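Local coordinates for protein KLLA0C04147p (Kluyveromyces lactis, PDB 5H2A) that probably binds and transfers sterols as a member of the OSBP family, with its ankyrin-repeat domain in this chain, at residues N165-D170 / I208-W213; K204-L209 / A249-L254; G95-H100 / D122-D127. All blocks are in the same frame, centred on the assembly; numbering follows the deposited sequence.

Interaction 1: N165-D170 / I208-W213; sequences NNRDID and ILLCRW
The turn that joins helix 139-165 to helix 169-176 places R167 and I169 against L209, L210 and W213 of helix 208-215, in the ankyrin-repeat domain of this Osh1 protein. The turn is a Schellman motif. R167 leaves the helical run with a positive phi of 49°. D168 follows as the N-cap of the next helix, and its OD1 accepts from H171 N.

I169, at the start of helix 169-176, is the main apolar side chain on this side. Its CG1 branch sits beside the backbone N (chi1 -65°) and carries CD1 into the angle between L209, L210 and W213. I169 and L209 meet tip to tip, with I169 CG1 3.9 Å from L209 CD2. I169 CD1 also lies 4.2 Å from L210 CD1. I169 and W213 run past each other in opposite directions. I169 CD1 is 3.8 Å from W213 CB, and I169 CG2 is 4.0 Å from W213 CD1. The indole's one N-H, W213 NE1, donates to N173 OD1. Its ring also stacks with that of H217.

The aliphatic part of R167 passes at a slant by L210, and R167 CB is 3.9 Å from L210 CD2. With the R167 chain bent at chi3 (74°), the guanidinium lies near the methyls of L209 and L210, and R167 NE forms a salt bridge with D207, the N-cap residue of helix 208-215. L210 is buried and also touches F164, L172 and F202, so the contact runs from exposed to buried. At the exposed edge, R167 NH2 comes to 3.8 Å from L209 CD2.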
ATOM      1  N   ASN A 165      -8.850 -14.914 -13.314  1.00 20.94           N
ATOM      2  CA  ASN A 165      -9.745 -16.000 -13.738  1.00 21.11           C
ATOM      3  C   ASN A 165     -11.153 -15.487 -14.005  1.00 26.08           C
ATOM      4  O   ASN A 165     -11.831 -15.985 -14.910  1.00 25.92           O
ATOM      5  CB  ASN A 165      -9.795 -17.118 -12.688  1.00 18.92           C
ATOM      6  CG  ASN A 165      -8.500 -17.897 -12.592  1.00 24.16           C
ATOM      7  OD1 ASN A 165      -7.653 -17.826 -13.468  1.00 29.57           O
ATOM      8  ND2 ASN A 165      -8.364 -18.674 -11.534  1.00 28.01           N
ATOM      9  N   ASN A 166     -11.600 -14.483 -13.253  1.00 27.54           N
ATOM     10  CA  ASN A 166     -12.925 -13.888 -13.420  1.00 29.14           C
ATOM     11  C   ASN A 166     -12.972 -12.764 -14.446  1.00 25.69           C
ATOM     12  O   ASN A 166     -14.045 -12.178 -14.645  1.00 25.26           O
ATOM     13  CB  ASN A 166     -13.430 -13.348 -12.076  1.00 28.18           C
ATOM     14  CG  ASN A 166     -13.594 -14.435 -11.040  1.00 33.36           C
ATOM     15  OD1 ASN A 166     -13.651 -15.618 -11.383  1.00 31.86           O
ATOM     16  ND2 ASN A 166     -13.685 -14.042  -9.760  1.00 29.52           N
ATOM     17  N   ARG A 167     -11.843 -12.421 -15.078  1.00 21.54           N
ATOM     18  CA  ARG A 167     -11.763 -11.260 -15.968  1.00 16.68           C
ATOM     19  C   ARG A 167     -12.360 -10.012 -15.318  1.00 25.17           C
ATOM     20  O   ARG A 167     -13.057  -9.221 -15.958  1.00 24.98           O
ATOM     21  CB  ARG A 167     -12.439 -11.546 -17.314  1.00 23.89           C
ATOM     22  CG  ARG A 167     -11.890 -12.762 -18.046  1.00 23.03           C
ATOM     23  CD  ARG A 167     -12.612 -12.955 -19.385  1.00 19.45           C
ATOM     24  NE  ARG A 167     -12.163 -11.953 -20.345  1.00 21.24           N
ATOM     25  CZ  ARG A 167     -12.921 -10.991 -20.850  1.00 25.90           C
ATOM     26  NH1 ARG A 167     -14.201 -10.912 -20.513  1.00 28.07           N
ATOM     27  NH2 ARG A 167     -12.402 -10.133 -21.720  1.00 22.98           N
ATOM     28  N   ASP A 168     -12.059  -9.814 -14.034  1.00 25.65           N
ATOM     29  CA  ASP A 168     -12.767  -8.837 -13.208  1.00 24.13           C
ATOM     30  C   ASP A 168     -11.887  -7.596 -13.046  1.00 24.81           C
ATOM     31  O   ASP A 168     -11.090  -7.487 -12.112  1.00 24.92           O
ATOM     32  CB  ASP A 168     -13.141  -9.481 -11.875  1.00 28.55           C
ATOM     33  CG  ASP A 168     -14.065  -8.614 -11.038  1.00 27.02           C
ATOM     34  OD1 ASP A 168     -14.138  -7.400 -11.302  1.00 26.81           O
ATOM     35  OD2 ASP A 168     -14.694  -9.160 -10.104  1.00 30.42           O
ATOM     36  N   ILE A 169     -12.061  -6.643 -13.963  1.00 22.13           N
ATOM     37  CA  ILE A 169     -11.232  -5.436 -14.002  1.00 28.46           C
ATOM     38  C   ILE A 169     -11.403  -4.602 -12.732  1.00 27.23           C
ATOM     39  O   ILE A 169     -10.441  -4.004 -12.237  1.00 24.47           O
ATOM     40  CB  ILE A 169     -11.565  -4.607 -15.254  1.00 33.56           C
ATOM     41  CG1 ILE A 169     -11.193  -5.382 -16.517  1.00 32.58           C
ATOM     42  CG2 ILE A 169     -10.850  -3.268 -15.218  1.00 30.46           C
ATOM     43  CD1 ILE A 169      -9.711  -5.552 -16.689  1.00 28.38           C
ATOM     44  N   ASP A 170     -12.635  -4.496 -12.223  1.00 27.42           N
ATOM     45  CA  ASP A 170     -12.847  -3.750 -10.985  1.00 29.50           C
ATOM     46  C   ASP A 170     -12.085  -4.375  -9.823  1.00 28.32           C
ATOM     47  O   ASP A 170     -11.464  -3.667  -9.025  1.00 24.56           O
ATOM     48  CB  ASP A 170     -14.333  -3.682 -10.645  1.00 27.91           C
ATOM     49  CG  ASP A 170     -15.109  -2.816 -11.608  1.00 36.83           C
ATOM     50  OD1 ASP A 170     -14.495  -1.938 -12.252  1.00 34.46           O
ATOM     51  OD2 ASP A 170     -16.335  -2.999 -11.700  1.00 45.82           O
ATOM     52  N   ILE A 208      -8.057  -9.021 -25.292  1.00 19.85           N
ATOM     53  CA  ILE A 208      -7.568  -7.652 -25.457  1.00 20.40           C
ATOM     54  C   ILE A 208      -7.781  -6.849 -24.184  1.00 18.97           C
ATOM     55  O   ILE A 208      -6.886  -6.122 -23.729  1.00 20.96           O
ATOM     56  CB  ILE A 208      -8.264  -6.987 -26.659  1.00 20.25           C
ATOM     57  CG1 ILE A 208      -7.791  -7.649 -27.958  1.00 22.87           C
ATOM     58  CG2 ILE A 208      -7.993  -5.484 -26.670  1.00 20.24           C
ATOM     59  CD1 ILE A 208      -8.630  -7.281 -29.191  1.00 29.08           C
ATOM     60  N   LEU A 209      -8.977  -6.960 -23.597  1.00 20.66           N
ATOM     61  CA  LEU A 209      -9.292  -6.248 -22.355  1.00 24.95           C
ATOM     62  C   LEU A 209      -8.254  -6.512 -21.268  1.00 20.94           C
ATOM     63  O   LEU A 209      -7.767  -5.583 -20.601  1.00 18.80           O
ATOM     64  CB  LEU A 209     -10.679  -6.670 -21.859  1.00 20.33           C
ATOM     65  CG  LEU A 209     -11.148  -6.030 -20.543  1.00 23.23           C
ATOM     66  CD1 LEU A 209     -11.475  -4.565 -20.766  1.00 27.32           C
ATOM     67  CD2 LEU A 209     -12.342  -6.771 -19.968  1.00 25.89           C
ATOM     68  N   LEU A 210      -7.924  -7.787 -21.056  1.00 19.03           N
ATOM     69  CA  LEU A 210      -7.011  -8.140 -19.975  1.00 17.15           C
ATOM     70  C   LEU A 210      -5.565  -7.837 -20.346  1.00 16.58           C
ATOM     71  O   LEU A 210      -4.789  -7.417 -19.486  1.00 18.13           O
ATOM     72  CB  LEU A 210      -7.167  -9.616 -19.591  1.00 15.40           C
ATOM     73  CG  LEU A 210      -8.206  -9.884 -18.490  1.00 21.97           C
ATOM     74  CD1 LEU A 210      -7.792  -9.243 -17.175  1.00 25.27           C
ATOM     75  CD2 LEU A 210      -9.598  -9.375 -18.915  1.00 24.38           C
ATOM     76  N   CYS A 211      -5.182  -8.030 -21.611  1.00 18.46           N
ATOM     77  CA  CYS A 211      -3.830  -7.631 -22.013  1.00 19.30           C
ATOM     78  C   CYS A 211      -3.604  -6.140 -21.802  1.00 20.93           C
ATOM     79  O   CYS A 211      -2.536  -5.731 -21.337  1.00 19.97           O
ATOM     80  CB  CYS A 211      -3.570  -7.999 -23.469  1.00 19.66           C
ATOM     81  SG  CYS A 211      -3.371  -9.766 -23.682  1.00 19.81           S
ATOM     82  N   ARG A 212      -4.584  -5.307 -22.163  1.00 19.91           N
ATOM     83  CA  ARG A 212      -4.434  -3.867 -21.939  1.00 21.31           C
ATOM     84  C   ARG A 212      -4.246  -3.556 -20.458  1.00 18.28           C
ATOM     85  O   ARG A 212      -3.384  -2.745 -20.089  1.00 20.52           O
ATOM     86  CB  ARG A 212      -5.651  -3.120 -22.490  1.00 33.73           C
ATOM     87  CG  ARG A 212      -5.296  -1.790 -23.144  1.00 50.43           C
ATOM     88  CD  ARG A 212      -6.526  -0.934 -23.435  1.00 49.45           C
ATOM     89  NE  ARG A 212      -7.458  -1.550 -24.373  1.00 48.65           N
ATOM     90  CZ  ARG A 212      -7.227  -1.690 -25.674  1.00 49.97           C
ATOM     91  NH1 ARG A 212      -6.078  -1.279 -26.198  1.00 51.82           N
ATOM     92  NH2 ARG A 212      -8.143  -2.247 -26.450  1.00 50.17           N
ATOM     93  N   TRP A 213      -5.050  -4.182 -19.601  1.00 17.89           N
ATOM     94  CA  TRP A 213      -4.936  -3.968 -18.163  1.00 20.74           C
ATOM     95  C   TRP A 213      -3.568  -4.397 -17.657  1.00 23.60           C
ATOM     96  O   TRP A 213      -2.914  -3.667 -16.889  1.00 19.71           O
ATOM     97  CB  TRP A 213      -6.050  -4.725 -17.420  1.00 21.60           C
ATOM     98  CG  TRP A 213      -6.088  -4.297 -15.985  1.00 22.78           C
ATOM     99  CD1 TRP A 213      -6.825  -3.273 -15.457  1.00 29.03           C
ATOM    100  CD2 TRP A 213      -5.287  -4.812 -14.911  1.00 23.22           C
ATOM    101  NE1 TRP A 213      -6.561  -3.144 -14.106  1.00 25.61           N
ATOM    102  CE2 TRP A 213      -5.617  -4.072 -13.748  1.00 27.76           C
ATOM    103  CE3 TRP A 213      -4.333  -5.835 -14.812  1.00 23.28           C
ATOM    104  CZ2 TRP A 213      -5.028  -4.324 -12.510  1.00 26.29           C
ATOM    105  CZ3 TRP A 213      -3.758  -6.088 -13.581  1.00 20.92           C
ATOM    106  CH2 TRP A 213      -4.101  -5.331 -12.447  1.00 22.12           C
TER

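Interaction 2: K204-L209 / A249-L254; sequences KKRDIL and AIDLEL
R206 lays its CG over the CG2 methyl of I250, 3.5 Å away, and the two side chains cross at about a right angle. R206 belongs to the Schellman turn between helix 198-204 and helix 208-215. Its chain bends at chi2 (69°), which swings the guanidinium toward D251 on helix 249-268.

The arginine grips the aspartate side-on. R206 NE donates to D251 OD1 at 2.9 Å, and R206 NH2 donates to D251 OD2 at 3.1 Å with an angle of 171° at the hydrogen. Both carboxylate oxygens use their syn lone pairs. The two flat groups are nearly coplanar, 20° apart. The third nitrogen turns back to its own turn: R206 NH1 donates to K204 O at 3.1 Å.

Next to the salt bridge the contact is mostly apolar. L254 CD1 is 3.9 Å from R206 CG. I208 sends its CG1 branch between the helix side chains, with I208 CG1 4.0 Å from L254 CD2 and I208 CD1 4.0 Å from I250 CG2. E253 crosses I208 at about a right angle, its OE1 3.6 Å from I208 CD1; its carboxylate pairs with R212.

Three bonds near the guanidinium plane fix its rotation; the two to D251 tie the turn to helix 249-268. This two-pronged pairing probably keeps both groups charged and sets turn and helix at a fixed spacing.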
ATOM      1  N   LYS A 204      -2.134 -15.245 -25.598  1.00 15.86           N
ATOM      2  CA  LYS A 204      -2.579 -16.458 -26.280  1.00 18.92           C
ATOM      3  C   LYS A 204      -4.093 -16.595 -26.245  1.00 19.59           C
ATOM      4  O   LYS A 204      -4.689 -17.099 -27.206  1.00 18.70           O
ATOM      5  CB  LYS A 204      -1.909 -17.689 -25.661  1.00 22.79           C
ATOM      6  CG  LYS A 204      -0.436 -17.822 -26.052  1.00 30.18           C
ATOM      7  CD  LYS A 204       0.175 -19.142 -25.583  1.00 37.46           C
ATOM      8  CE  LYS A 204       0.319 -19.227 -24.083  1.00 33.98           C
ATOM      9  NZ  LYS A 204       1.063 -20.468 -23.697  1.00 33.15           N
ATOM     10  N   LYS A 205      -4.734 -16.127 -25.169  1.00 17.29           N
ATOM     11  CA  LYS A 205      -6.188 -16.104 -25.085  1.00 17.55           C
ATOM     12  C   LYS A 205      -6.821 -15.028 -25.963  1.00 20.69           C
ATOM     13  O   LYS A 205      -8.053 -14.993 -26.057  1.00 19.86           O
ATOM     14  CB  LYS A 205      -6.621 -15.903 -23.630  1.00 22.08           C
ATOM     15  CG  LYS A 205      -6.452 -17.161 -22.765  1.00 15.44           C
ATOM     16  CD  LYS A 205      -6.675 -16.822 -21.288  1.00 20.17           C
ATOM     17  CE  LYS A 205      -6.661 -18.084 -20.414  1.00 29.26           C
ATOM     18  NZ  LYS A 205      -6.963 -17.700 -18.998  1.00 24.46           N
ATOM     19  N   ARG A 206      -6.018 -14.161 -26.598  1.00 18.02           N
ATOM     20  CA  ARG A 206      -6.535 -13.040 -27.392  1.00 15.77           C
ATOM     21  C   ARG A 206      -7.468 -12.158 -26.570  1.00 18.39           C
ATOM     22  O   ARG A 206      -8.435 -11.600 -27.089  1.00 22.14           O
ATOM     23  CB  ARG A 206      -7.249 -13.526 -28.656  1.00 20.92           C
ATOM     24  CG  ARG A 206      -6.351 -13.607 -29.860  1.00 24.98           C
ATOM     25  CD  ARG A 206      -5.352 -14.712 -29.711  1.00 24.84           C
ATOM     26  NE  ARG A 206      -4.455 -14.816 -30.865  1.00 24.52           N
ATOM     27  CZ  ARG A 206      -3.571 -15.800 -31.012  1.00 30.95           C
ATOM     28  NH1 ARG A 206      -3.490 -16.748 -30.083  1.00 24.18           N
ATOM     29  NH2 ARG A 206      -2.780 -15.845 -32.075  1.00 30.39           N
ATOM     30  N   ASP A 207      -7.191 -12.027 -25.278  1.00 17.71           N
ATOM     31  CA  ASP A 207      -8.062 -11.275 -24.385  1.00 18.27           C
ATOM     32  C   ASP A 207      -7.534  -9.841 -24.378  1.00 20.32           C
ATOM     33  O   ASP A 207      -6.674  -9.480 -23.584  1.00 19.26           O
ATOM     34  CB  ASP A 207      -8.079 -11.908 -22.994  1.00 18.86           C
ATOM     35  CG  ASP A 207      -9.178 -11.342 -22.109  1.00 21.59           C
ATOM     36  OD1 ASP A 207      -9.631 -10.198 -22.370  1.00 22.50           O
ATOM     37  OD2 ASP A 207      -9.600 -12.038 -21.157  1.00 22.51           O
ATOM     38  N   ILE A 208      -8.057  -9.021 -25.292  1.00 19.85           N
ATOM     39  CA  ILE A 208      -7.568  -7.652 -25.457  1.00 20.40           C
ATOM     40  C   ILE A 208      -7.781  -6.849 -24.184  1.00 18.97           C
ATOM     41  O   ILE A 208      -6.886  -6.122 -23.729  1.00 20.96           O
ATOM     42  CB  ILE A 208      -8.264  -6.987 -26.659  1.00 20.25           C
ATOM     43  CG1 ILE A 208      -7.791  -7.649 -27.958  1.00 22.87           C
ATOM     44  CG2 ILE A 208      -7.993  -5.484 -26.670  1.00 20.24           C
ATOM     45  CD1 ILE A 208      -8.630  -7.281 -29.191  1.00 29.08           C
ATOM     46  N   LEU A 209      -8.977  -6.960 -23.597  1.00 20.66           N
ATOM     47  CA  LEU A 209      -9.292  -6.248 -22.355  1.00 24.95           C
ATOM     48  C   LEU A 209      -8.254  -6.512 -21.268  1.00 20.94           C
ATOM     49  O   LEU A 209      -7.767  -5.583 -20.601  1.00 18.80           O
ATOM     50  CB  LEU A 209     -10.679  -6.670 -21.859  1.00 20.33           C
ATOM     51  CG  LEU A 209     -11.148  -6.030 -20.543  1.00 23.23           C
ATOM     52  CD1 LEU A 209     -11.475  -4.565 -20.766  1.00 27.32           C
ATOM     53  CD2 LEU A 209     -12.342  -6.771 -19.968  1.00 25.89           C
ATOM     54  N   ALA A 249      -7.899  -8.284 -37.194  1.00 20.68           N
ATOM     55  CA  ALA A 249      -7.965  -7.090 -36.348  1.00 27.97           C
ATOM     56  C   ALA A 249      -7.584  -7.371 -34.894  1.00 22.14           C
ATOM     57  O   ALA A 249      -7.045  -6.486 -34.214  1.00 18.97           O
ATOM     58  CB  ALA A 249      -9.364  -6.483 -36.406  1.00 25.62           C
ATOM     59  N   ILE A 250      -7.874  -8.574 -34.394  1.00 17.15           N
ATOM     60  CA  ILE A 250      -7.592  -8.882 -32.992  1.00 16.26           C
ATOM     61  C   ILE A 250      -6.090  -8.959 -32.758  1.00 20.92           C
ATOM     62  O   ILE A 250      -5.547  -8.272 -31.887  1.00 20.31           O
ATOM     63  CB  ILE A 250      -8.297 -10.186 -32.582  1.00 19.78           C
ATOM     64  CG1 ILE A 250      -9.810  -9.980 -32.574  1.00 20.53           C
ATOM     65  CG2 ILE A 250      -7.798 -10.672 -31.201  1.00 19.86           C
ATOM     66  CD1 ILE A 250     -10.611 -11.310 -32.654  1.00 21.27           C
ATOM     67  N   ASP A 251      -5.399  -9.812 -33.525  1.00 20.28           N
ATOM     68  CA  ASP A 251      -3.955  -9.935 -33.371  1.00 19.49           C
ATOM     69  C   ASP A 251      -3.246  -8.634 -33.716  1.00 25.34           C
ATOM     70  O   ASP A 251      -2.205  -8.318 -33.125  1.00 20.38           O
ATOM     71  CB  ASP A 251      -3.428 -11.083 -34.235  1.00 17.88           C
ATOM     72  CG  ASP A 251      -3.580 -12.439 -33.551  1.00 26.07           C
ATOM     73  OD1 ASP A 251      -4.338 -12.517 -32.556  1.00 24.08           O
ATOM     74  OD2 ASP A 251      -2.944 -13.423 -33.991  1.00 28.64           O
ATOM     75  N   LEU A 252      -3.792  -7.863 -34.662  1.00 22.36           N
ATOM     76  CA  LEU A 252      -3.172  -6.577 -34.975  1.00 20.72           C
ATOM     77  C   LEU A 252      -3.218  -5.649 -33.768  1.00 23.62           C
ATOM     78  O   LEU A 252      -2.227  -4.984 -33.444  1.00 24.39           O
ATOM     79  CB  LEU A 252      -3.851  -5.929 -36.180  1.00 21.38           C
ATOM     80  CG  LEU A 252      -3.242  -4.565 -36.522  1.00 26.13           C
ATOM     81  CD1 LEU A 252      -1.772  -4.737 -36.844  1.00 25.40           C
ATOM     82  CD2 LEU A 252      -3.985  -3.906 -37.688  1.00 25.41           C
ATOM     83  N   GLU A 253      -4.353  -5.609 -33.070  1.00 20.20           N
ATOM     84  CA  GLU A 253      -4.439  -4.733 -31.910  1.00 23.37           C
ATOM     85  C   GLU A 253      -3.469  -5.175 -30.819  1.00 27.56           C
ATOM     86  O   GLU A 253      -2.797  -4.338 -30.202  1.00 23.41           O
ATOM     87  CB  GLU A 253      -5.868  -4.677 -31.376  1.00 28.57           C
ATOM     88  CG  GLU A 253      -5.974  -3.797 -30.134  1.00 33.76           C
ATOM     89  CD  GLU A 253      -7.390  -3.344 -29.836  1.00 50.13           C
ATOM     90  OE1 GLU A 253      -8.340  -3.894 -30.444  1.00 48.38           O
ATOM     91  OE2 GLU A 253      -7.546  -2.430 -28.990  1.00 58.00           O
ATOM     92  N   LEU A 254      -3.380  -6.487 -30.574  1.00 20.45           N
ATOM     93  CA  LEU A 254      -2.425  -7.002 -29.592  1.00 19.24           C
ATOM     94  C   LEU A 254      -0.997  -6.670 -29.995  1.00 21.23           C
ATOM     95  O   LEU A 254      -0.181  -6.295 -29.149  1.00 20.85           O
ATOM     96  CB  LEU A 254      -2.587  -8.520 -29.447  1.00 15.97           C
ATOM     97  CG  LEU A 254      -3.933  -8.949 -28.855  1.00 18.74           C
ATOM     98  CD1 LEU A 254      -4.203 -10.465 -29.062  1.00 19.23           C
ATOM     99  CD2 LEU A 254      -3.944  -8.602 -27.366  1.00 20.20           C
TER

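Interaction 3: G95-H100 / D122-D127; sequences GNTPLH and DCILND
The two backbones come together at one end, where G95 CA is only 3.9 Å from N126 CA, and they diverge to 7.3 Å between L99 CA and D122 CA. At the close end G95 O receives a CA-H...O contact from N126 CA at 3.3 Å, and it also accepts from Q91.

N96 and N126 lie side by side and point the same way. N126 ND2 donates to N96 OD1 at 2.9 Å, with 161° at the hydrogen, and the two amide planes are 62° apart. The other end of the N126 amide, OD1, accepts from L130 N. N126 CB packs over one face of the H100 imidazole as a CH-pi contact, off toward the rim of the ring. I124 O lies at the ring's edge, 3.1 Å from H100 CE1.

Residues T97 to H100 spell TPLH, the ankyrin signature that starts the first helix of a repeat. T97 and H100 form a capping box. T97 OG1, set between the backbone N and the carbonyl carbon (chi1 64°), accepts from H100 N. In return T97 N donates to H100 ND1 at 3.0 Å, tilted out of the ring plane. H100 NE2 bonds to L130 O, so the imidazole links the start of helix 98-104 to the loop between helix 108-115 and helix 139-165.

Aliphatic carbons meet toward the wider end. T97 CG2 touches I124 CG2. L99 CD2 rests 3.7 Å from D122 CB, while the carboxylate of D122 leads away to salt bridges with R180 and R149.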
ATOM      1  N   GLY A  95      10.492   9.606   8.664  1.00 18.47           N
ATOM      2  CA  GLY A  95       9.952   8.624   7.742  1.00 19.40           C
ATOM      3  C   GLY A  95       9.367   7.384   8.395  1.00 18.38           C
ATOM      4  O   GLY A  95       8.967   6.455   7.678  1.00 19.16           O
ATOM      5  N   ASN A  96       9.284   7.344   9.722  1.00 17.70           N
ATOM      6  CA  ASN A  96       8.789   6.165  10.414  1.00 17.94           C
ATOM      7  C   ASN A  96       7.272   6.151  10.505  1.00 17.12           C
ATOM      8  O   ASN A  96       6.636   7.177  10.782  1.00 18.97           O
ATOM      9  CB  ASN A  96       9.405   6.096  11.811  1.00 17.72           C
ATOM     10  CG  ASN A  96      10.850   5.632  11.768  1.00 17.95           C
ATOM     11  OD1 ASN A  96      11.188   4.746  10.991  1.00 18.66           O
ATOM     12  ND2 ASN A  96      11.709   6.242  12.585  1.00 17.26           N
ATOM     13  N   THR A  97       6.698   4.979  10.258  1.00 17.80           N
ATOM     14  CA  THR A  97       5.296   4.686  10.521  1.00 14.78           C
ATOM     15  C   THR A  97       5.152   4.172  11.944  1.00 14.84           C
ATOM     16  O   THR A  97       6.151   3.829  12.605  1.00 14.18           O
ATOM     17  CB  THR A  97       4.793   3.622   9.541  1.00 14.89           C
ATOM     18  OG1 THR A  97       5.522   2.413   9.777  1.00 14.77           O
ATOM     19  CG2 THR A  97       4.981   4.072   8.087  1.00 15.63           C
ATOM     20  N   PRO A  98       3.916   4.062  12.454  1.00 14.78           N
ATOM     21  CA  PRO A  98       3.759   3.441  13.781  1.00 16.73           C
ATOM     22  C   PRO A  98       4.334   2.041  13.826  1.00 16.31           C
ATOM     23  O   PRO A  98       4.860   1.627  14.861  1.00 15.60           O
ATOM     24  CB  PRO A  98       2.239   3.439  13.988  1.00 15.06           C
ATOM     25  CG  PRO A  98       1.757   4.659  13.180  1.00 15.17           C
ATOM     26  CD  PRO A  98       2.647   4.617  11.946  1.00 15.56           C
ATOM     27  N   LEU A  99       4.264   1.315  12.710  1.00 13.03           N
ATOM     28  CA  LEU A  99       4.792  -0.050  12.673  1.00 16.11           C
ATOM     29  C   LEU A  99       6.316  -0.062  12.795  1.00 14.41           C
ATOM     30  O   LEU A  99       6.876  -0.938  13.469  1.00 16.03           O
ATOM     31  CB  LEU A  99       4.329  -0.744  11.386  1.00 12.55           C
ATOM     32  CG  LEU A  99       4.748  -2.214  11.262  1.00 14.83           C
ATOM     33  CD1 LEU A  99       4.197  -3.012  12.434  1.00 14.53           C
ATOM     34  CD2 LEU A  99       4.252  -2.780   9.926  1.00 16.65           C
ATOM     35  N   HIS A 100       7.008   0.888  12.140  1.00 14.08           N
ATOM     36  CA  HIS A 100       8.450   1.047  12.352  1.00 16.05           C
ATOM     37  C   HIS A 100       8.774   1.164  13.840  1.00 14.63           C
ATOM     38  O   HIS A 100       9.715   0.539  14.344  1.00 12.95           O
ATOM     39  CB  HIS A 100       8.981   2.305  11.653  1.00 13.32           C
ATOM     40  CG  HIS A 100       9.190   2.172  10.181  1.00 17.36           C
ATOM     41  ND1 HIS A 100       8.252   2.570   9.260  1.00 17.28           N
ATOM     42  CD2 HIS A 100      10.262   1.745   9.470  1.00 16.47           C
ATOM     43  CE1 HIS A 100       8.714   2.355   8.040  1.00 18.12           C
ATOM     44  NE2 HIS A 100       9.942   1.873   8.141  1.00 16.69           N
ATOM     45  N   ASP A 122       3.399  -2.520   5.292  1.00 18.44           N
ATOM     46  CA  ASP A 122       4.674  -2.874   5.894  1.00 16.54           C
ATOM     47  C   ASP A 122       5.842  -2.794   4.911  1.00 21.78           C
ATOM     48  O   ASP A 122       6.924  -3.321   5.227  1.00 20.35           O
ATOM     49  CB  ASP A 122       4.608  -4.276   6.516  1.00 16.88           C
ATOM     50  CG  ASP A 122       4.371  -5.375   5.484  1.00 21.73           C
ATOM     51  OD1 ASP A 122       3.960  -5.080   4.338  1.00 20.32           O
ATOM     52  OD2 ASP A 122       4.599  -6.550   5.828  1.00 23.15           O
ATOM     53  N   CYS A 123       5.658  -2.151   3.751  1.00 20.59           N
ATOM     54  CA  CYS A 123       6.739  -1.958   2.783  1.00 20.54           C
ATOM     55  C   CYS A 123       7.319  -0.551   2.793  1.00 20.43           C
ATOM     56  O   CYS A 123       8.306  -0.289   2.091  1.00 21.13           O
ATOM     57  CB  CYS A 123       6.237  -2.289   1.374  1.00 25.40           C
ATOM     58  SG  CYS A 123       5.786  -4.027   1.216  1.00 25.40           S
ATOM     59  N   ILE A 124       6.756   0.356   3.585  1.00 18.50           N
ATOM     60  CA  ILE A 124       7.191   1.752   3.569  1.00 17.85           C
ATOM     61  C   ILE A 124       8.610   1.883   4.111  1.00 20.19           C
ATOM     62  O   ILE A 124       8.956   1.318   5.161  1.00 18.26           O
ATOM     63  CB  ILE A 124       6.195   2.607   4.368  1.00 15.67           C
ATOM     64  CG1 ILE A 124       4.854   2.634   3.617  1.00 16.65           C
ATOM     65  CG2 ILE A 124       6.761   3.991   4.617  1.00 18.48           C
ATOM     66  CD1 ILE A 124       3.699   3.201   4.408  1.00 19.15           C
ATOM     67  N   LEU A 125       9.450   2.634   3.387  1.00 17.39           N
ATOM     68  CA  LEU A 125      10.821   2.905   3.808  1.00 20.51           C
ATOM     69  C   LEU A 125      10.862   4.183   4.635  1.00 21.51           C
ATOM     70  O   LEU A 125      10.271   5.195   4.244  1.00 22.63           O
ATOM     71  CB  LEU A 125      11.738   3.063   2.589  1.00 21.80           C
ATOM     72  CG  LEU A 125      11.757   1.878   1.622  1.00 30.03           C
ATOM     73  CD1 LEU A 125      12.761   2.126   0.487  1.00 37.66           C
ATOM     74  CD2 LEU A 125      12.114   0.631   2.386  1.00 25.81           C
ATOM     75  N   ASN A 126      11.573   4.152   5.756  1.00 17.45           N
ATOM     76  CA  ASN A 126      11.808   5.400   6.476  1.00 22.21           C
ATOM     77  C   ASN A 126      12.951   6.161   5.793  1.00 25.66           C
ATOM     78  O   ASN A 126      13.435   5.777   4.723  1.00 21.78           O
ATOM     79  CB  ASN A 126      12.059   5.132   7.960  1.00 17.23           C
ATOM     80  CG  ASN A 126      13.320   4.312   8.222  1.00 21.71           C
ATOM     81  OD1 ASN A 126      14.167   4.108   7.332  1.00 21.67           O
ATOM     82  ND2 ASN A 126      13.454   3.837   9.464  1.00 19.27           N
ATOM     83  N   ASP A 127      13.379   7.277   6.395  1.00 22.61           N
ATOM     84  CA  ASP A 127      14.430   8.095   5.788  1.00 26.10           C
ATOM     85  C   ASP A 127      15.783   7.394   5.785  1.00 25.49           C
ATOM     86  O   ASP A 127      16.678   7.808   5.040  1.00 29.75           O
ATOM     87  CB  ASP A 127      14.549   9.441   6.514  1.00 22.78           C
ATOM     88  CG  ASP A 127      13.309  10.314   6.339  1.00 29.39           C
ATOM     89  OD1 ASP A 127      12.419   9.941   5.550  1.00 32.99           O
ATOM     90  OD2 ASP A 127      13.221  11.380   6.994  1.00 42.62           O
TER

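Interactions 1 and 2 are neighbours, with centres 12 Å apart, and both hold helix 208-215. In each, a Schellman turn before a helix packs on a later helix. They touch through two salt bridges, R167 with D207 and R212 with E253, and through packing of C211 on L254. Interaction 1 is apolar across its own segments and partly buried. Interaction 2 lies at the surface and adds a direct arginine-aspartate pair. Interaction 3 is buried and stands apart, its centre 33 Å from that of interaction 1 and 42 Å from that of interaction 2. It joins a helix start to a loop, and relies on an amide pair and a histidine rather than on charges between its segments.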